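Local coordinates for protein putative arsenate reductase (Streptococcus mutans UA159, PDB 3FZ4) that probably acts as a thiol-dependent oxidoreductase of the ArsC family, possibly reducing arsenate, on a thioredoxin-like fold, at residues Met4-Cys16 and Gly92-Gly104. The protein carries 1 engineered substitution. Sequence-based numbering, arbitrary orientation. Where two conformers were deposited one is given.
Sequences MLTFYEYPKCSTC and GMLIKRPLLVKEG. Engineered in segment 92-104: Gly104 (natural residue Asp).
Arg97 reaches across to the Cys13–Cys16 disulfide and Tyr10, a worked example of how the thioredoxin fold sets its cis-proline loop against a CxxC motif at a helix start. From CB, which lies 4.1 Å from Cys16 SG, the arginine chain runs extended. CG passes Cys13 SG at 3.9 Å, and CD rests on Tyr10 CB. NE then comes 3.5 Å from Cys13 SG, the sulfur lying at the edge of the guanidinium, in its plane. Over one face of that group sits Tyr10 CD2, the two planes inclined by 44°, while NH1 ends in a weak hydrogen bond to Lys12 O. The Tyr10 ring takes Met93, present as selenomethionine, over one face in a Met-aromatic contact; bends at chi2 and chi3 fold the selenium and the CE methyl back over it. The Tyr10 hydroxyl is hydrogen-bonded to Lys36 NZ.

Pro98, after a cis peptide, puts CD 3.9 Å from Cys16 SG and CB against Phe7 CE1. Beyond it, strands 5-9 and 99-102 pair antiparallel, with Thr6 and Val101 exchanging two backbone hydrogen bonds. A water links the cis-proline loop to the helix start, giving a proton to Arg97 O at 2.7 Å and lying 2.8 Å from Thr15 OG1.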
loop_
_atom_site.group_PDB
_atom_site.type_symbol
_atom_site.label_atom_id
_atom_site.label_comp_id
_atom_site.label_asym_id
_atom_site.label_seq_id
_atom_site.Cartn_x
_atom_site.Cartn_y
_atom_site.Cartn_z
HETATM N N MSE A 4 13.348 2.728 -9.562
HETATM C CA MSE A 4 12.141 2.186 -10.168
HETATM C C MSE A 4 11.172 1.708 -9.092
HETATM O O MSE A 4 9.953 1.823 -9.273
HETATM C CB MSE A 4 12.468 1.010 -11.075
HETATM C CG MSE A 4 12.922 1.414 -12.449
HETATM SE SE MSE A 4 12.757 -0.077 -13.648
HETATM C CE MSE A 4 13.687 -1.346 -12.499
ATOM N N LEU A 5 11.708 1.175 -7.982
ATOM C CA LEU A 5 10.860 0.658 -6.883
ATOM C C LEU A 5 10.662 1.666 -5.781
ATOM O O LEU A 5 11.617 2.293 -5.278
ATOM C CB LEU A 5 11.403 -0.622 -6.245
ATOM C CG LEU A 5 11.533 -1.859 -7.116
ATOM C CD1 LEU A 5 12.156 -2.949 -6.314
ATOM C CD2 LEU A 5 10.175 -2.327 -7.629
ATOM N N THR A 6 9.393 1.834 -5.414
ATOM C CA THR A 6 8.997 2.636 -4.255
ATOM C C THR A 6 8.391 1.678 -3.207
ATOM O O THR A 6 7.562 0.821 -3.554
ATOM C CB THR A 6 7.997 3.725 -4.647
ATOM O OG1 THR A 6 8.593 4.490 -5.702
ATOM C CG2 THR A 6 7.687 4.597 -3.506
ATOM N N PHE A 7 8.870 1.792 -1.975
ATOM C CA PHE A 7 8.488 0.907 -0.874
ATOM C C PHE A 7 7.822 1.757 0.204
ATOM O O PHE A 7 8.481 2.590 0.823
ATOM C CB PHE A 7 9.750 0.209 -0.345
ATOM C CG PHE A 7 9.519 -0.664 0.847
ATOM C CD1 PHE A 7 8.744 -1.836 0.747
ATOM C CD2 PHE A 7 10.093 -0.314 2.079
ATOM C CE1 PHE A 7 8.575 -2.653 1.883
ATOM C CE2 PHE A 7 9.931 -1.135 3.206
ATOM C CZ PHE A 7 9.146 -2.281 3.120
ATOM N N TYR A 8 6.518 1.574 0.379
ATOM C CA TYR A 8 5.785 2.324 1.397
ATOM C C TYR A 8 5.726 1.522 2.686
ATOM O O TYR A 8 5.325 0.351 2.682
ATOM C CB TYR A 8 4.376 2.621 0.931
ATOM C CG TYR A 8 4.296 3.703 -0.086
ATOM C CD1 TYR A 8 4.185 5.017 0.326
ATOM C CD2 TYR A 8 4.298 3.428 -1.454
ATOM C CE1 TYR A 8 4.137 6.054 -0.588
ATOM C CE2 TYR A 8 4.202 4.474 -2.392
ATOM C CZ TYR A 8 4.133 5.782 -1.928
ATOM O OH TYR A 8 4.064 6.841 -2.827
ATOM N N GLU A 9 6.123 2.142 3.792
ATOM C CA GLU A 9 6.309 1.428 5.061
ATOM C C GLU A 9 5.931 2.341 6.217
ATOM O O GLU A 9 5.580 3.497 6.020
ATOM C CB GLU A 9 7.767 0.959 5.205
ATOM C CG GLU A 9 8.770 2.112 5.160
ATOM C CD GLU A 9 10.126 1.726 5.684
ATOM O OE1 GLU A 9 10.205 0.721 6.400
ATOM O OE2 GLU A 9 11.089 2.419 5.368
ATOM N N TYR A 10 6.035 1.819 7.428
ATOM C CA TYR A 10 5.751 2.565 8.653
ATOM C C TYR A 10 6.626 1.969 9.764
ATOM O O TYR A 10 6.872 0.777 9.741
ATOM C CB TYR A 10 4.253 2.411 8.950
ATOM C CG TYR A 10 3.784 3.259 10.094
ATOM C CD1 TYR A 10 3.797 4.658 10.021
ATOM C CD2 TYR A 10 3.289 2.662 11.251
ATOM C CE1 TYR A 10 3.371 5.450 11.122
ATOM C CE2 TYR A 10 2.837 3.433 12.328
ATOM C CZ TYR A 10 2.883 4.814 12.253
ATOM O OH TYR A 10 2.450 5.561 13.329
ATOM N N PRO A 11 7.085 2.787 10.743
ATOM C CA PRO A 11 7.990 2.220 11.771
ATOM C C PRO A 11 7.382 1.095 12.591
ATOM O O PRO A 11 8.084 0.102 12.858
ATOM C CB PRO A 11 8.297 3.432 12.668
ATOM C CG PRO A 11 8.211 4.590 11.699
ATOM C CD PRO A 11 6.964 4.253 10.906
ATOM N N LYS A 12 6.120 1.221 12.986
ATOM C CA LYS A 12 5.466 0.169 13.777
ATOM C C LYS A 12 4.739 -0.759 12.824
ATOM O O LYS A 12 3.507 -0.707 12.648
ATOM C CB LYS A 12 4.493 0.755 14.798
ATOM C CG LYS A 12 3.995 -0.285 15.802
ATOM C CD LYS A 12 2.928 0.251 16.770
ATOM C CE LYS A 12 2.112 -0.899 17.364
ATOM N NZ LYS A 12 2.889 -1.737 18.309
ATOM N N CYS A 13 5.524 -1.589 12.164
ATOM C CA CYS A 13 4.973 -2.459 11.123
ATOM C C CYS A 13 5.931 -3.614 10.978
ATOM O O CYS A 13 6.975 -3.513 10.326
ATOM C CB CYS A 13 4.867 -1.707 9.801
ATOM S SG CYS A 13 4.285 -2.699 8.403
ATOM N N SER A 14 5.576 -4.744 11.573
ATOM C CA SER A 14 6.509 -5.858 11.527
ATOM C C SER A 14 6.670 -6.452 10.115
ATOM O O SER A 14 7.792 -6.910 9.735
ATOM C CB SER A 14 6.087 -6.933 12.525
ATOM O OG SER A 14 4.906 -7.555 12.096
ATOM N N THR A 15 5.590 -6.437 9.335
ATOM C CA THR A 15 5.683 -6.996 7.974
ATOM C C THR A 15 6.553 -6.092 7.143
ATOM O O THR A 15 7.319 -6.567 6.308
ATOM C CB THR A 15 4.344 -7.212 7.177
ATOM O OG1 THR A 15 3.544 -6.023 7.241
ATOM C CG2 THR A 15 3.569 -8.458 7.650
ATOM N N CYS A 16 6.456 -4.774 7.348
ATOM C CA CYS A 16 7.333 -3.853 6.621
ATOM C C CYS A 16 8.811 -4.097 6.919
ATOM O O CYS A 16 9.639 -4.035 6.028
ATOM C CB CYS A 16 7.052 -2.391 6.966
ATOM S SG CYS A 16 5.370 -1.854 6.661
ATOM N N GLY A 92 -2.765 7.934 5.632
ATOM C CA GLY A 92 -1.922 6.795 5.339
ATOM C C GLY A 92 -2.152 5.592 6.241
ATOM O O GLY A 92 -1.796 4.482 5.850
HETATM N N MSE A 93 -2.680 5.802 7.453
HETATM C CA MSE A 93 -2.939 4.704 8.380
HETATM C C MSE A 93 -4.086 3.826 7.900
HETATM O O MSE A 93 -4.262 2.725 8.416
HETATM C CB MSE A 93 -3.287 5.221 9.779
HETATM C CG MSE A 93 -2.125 5.873 10.534
HETATM SE SE MSE A 93 -0.503 4.771 10.753
HETATM C CE MSE A 93 0.293 5.042 8.997
ATOM N N LEU A 94 -4.862 4.312 6.928
ATOM C CA LEU A 94 -5.956 3.540 6.313
ATOM C C LEU A 94 -5.480 2.591 5.236
ATOM O O LEU A 94 -6.211 1.685 4.866
ATOM C CB LEU A 94 -6.991 4.483 5.684
ATOM C CG LEU A 94 -7.915 5.167 6.684
ATOM C CD1 LEU A 94 -8.813 6.220 6.010
ATOM C CD2 LEU A 94 -8.729 4.092 7.422
ATOM N N ILE A 95 -4.259 2.798 4.747
ATOM C CA ILE A 95 -3.769 2.075 3.585
ATOM C C ILE A 95 -3.033 0.787 4.043
ATOM O O ILE A 95 -2.289 0.799 5.020
ATOM C CB ILE A 95 -2.791 2.947 2.726
ATOM C CG1 ILE A 95 -3.406 4.305 2.424
ATOM C CG2 ILE A 95 -2.347 2.192 1.482
ATOM C CD1 ILE A 95 -2.491 5.235 1.698
ATOM N N LYS A 96 -3.283 -0.325 3.369
ATOM C CA LYS A 96 -2.566 -1.564 3.634
ATOM C C LYS A 96 -1.063 -1.306 3.461
ATOM O O LYS A 96 -0.675 -0.590 2.523
ATOM C CB LYS A 96 -3.045 -2.586 2.617
ATOM C CG LYS A 96 -2.401 -3.933 2.729
ATOM C CD LYS A 96 -2.670 -4.584 4.063
ATOM C CE LYS A 96 -2.282 -6.046 4.000
ATOM N NZ LYS A 96 -2.283 -6.729 5.318
ATOM N N ARG A 97 -0.238 -1.916 4.308
ATOM C CA ARG A 97 1.220 -1.731 4.185
ATOM C C ARG A 97 1.888 -3.074 4.480
ATOM O O ARG A 97 1.279 -3.922 5.148
ATOM C CB ARG A 97 1.745 -0.648 5.141
ATOM C CG ARG A 97 1.328 -0.904 6.573
ATOM C CD ARG A 97 1.925 0.093 7.504
ATOM N NE ARG A 97 1.726 -0.289 8.893
ATOM C CZ ARG A 97 0.818 0.248 9.699
ATOM N NH1 ARG A 97 0.756 -0.168 10.957
ATOM N NH2 ARG A 97 0.014 1.209 9.265
ATOM N N PRO A 98 3.088 -3.304 3.963
ATOM C CA PRO A 98 3.782 -2.445 2.999
ATOM C C PRO A 98 3.151 -2.442 1.616
ATOM O O PRO A 98 2.307 -3.295 1.291
ATOM C CB PRO A 98 5.175 -3.056 2.925
ATOM C CG PRO A 98 4.950 -4.521 3.259
ATOM C CD PRO A 98 3.833 -4.534 4.274
ATOM N N LEU A 99 3.573 -1.485 0.790
ATOM C CA LEU A 99 3.260 -1.503 -0.636
ATOM C C LEU A 99 4.564 -1.442 -1.391
ATOM O O LEU A 99 5.495 -0.740 -0.987
ATOM C CB LEU A 99 2.477 -0.276 -1.065
ATOM C CG LEU A 99 1.190 0.035 -0.335
ATOM C CD1 LEU A 99 0.666 1.408 -0.794
ATOM C CD2 LEU A 99 0.149 -1.056 -0.580
ATOM N N LEU A 100 4.642 -2.229 -2.459
ATOM C CA LEU A 100 5.754 -2.158 -3.397
ATOM C C LEU A 100 5.225 -1.720 -4.747
ATOM O O LEU A 100 4.256 -2.281 -5.249
ATOM C CB LEU A 100 6.484 -3.502 -3.463
ATOM C CG LEU A 100 7.832 -3.474 -4.182
ATOM C CD1 LEU A 100 8.846 -2.696 -3.379
ATOM C CD2 LEU A 100 8.325 -4.885 -4.458
ATOM N N VAL A 101 5.836 -0.670 -5.281
ATOM C CA VAL A 101 5.367 0.036 -6.468
ATOM C C VAL A 101 6.530 0.107 -7.437
ATOM O O VAL A 101 7.643 0.404 -7.034
ATOM C CB VAL A 101 4.855 1.427 -6.073
ATOM C CG1 VAL A 101 4.359 2.215 -7.288
ATOM C CG2 VAL A 101 3.753 1.320 -5.024
ATOM N N LYS A 102 6.268 -0.165 -8.715
ATOM C CA LYS A 102 7.321 -0.116 -9.737
ATOM C C LYS A 102 6.890 0.849 -10.818
ATOM O O LYS A 102 5.871 0.645 -11.471
ATOM C CB LYS A 102 7.614 -1.491 -10.349
ATOM C CG LYS A 102 8.889 -1.520 -11.203
ATOM C CD LYS A 102 9.229 -2.944 -11.648
ATOM C CE LYS A 102 8.140 -3.513 -12.583
ATOM N NZ LYS A 102 8.535 -4.796 -13.253
ATOM N N GLU A 103 7.664 1.919 -10.980
ATOM C CA GLU A 103 7.341 2.954 -11.976
ATOM C C GLU A 103 5.871 3.375 -11.873
ATOM O O GLU A 103 5.154 3.487 -12.860
ATOM C CB GLU A 103 7.717 2.524 -13.404
ATOM C CG GLU A 103 9.200 2.176 -13.497
ATOM C CD GLU A 103 9.710 1.798 -14.883
ATOM O OE1 GLU A 103 9.039 1.044 -15.618
ATOM O OE2 GLU A 103 10.822 2.243 -15.213
ATOM N N GLY A 104 5.421 3.589 -10.639
ATOM C CA GLY A 104 4.061 4.066 -10.421
ATOM C C GLY A 104 2.974 3.006 -10.379
ATOM O O GLY A 104 1.841 3.325 -10.068
HETATM O O HOH W 1 7.399 3.804 -8.342
HETATM O O HOH W 2 1.051 -6.480 6.040
#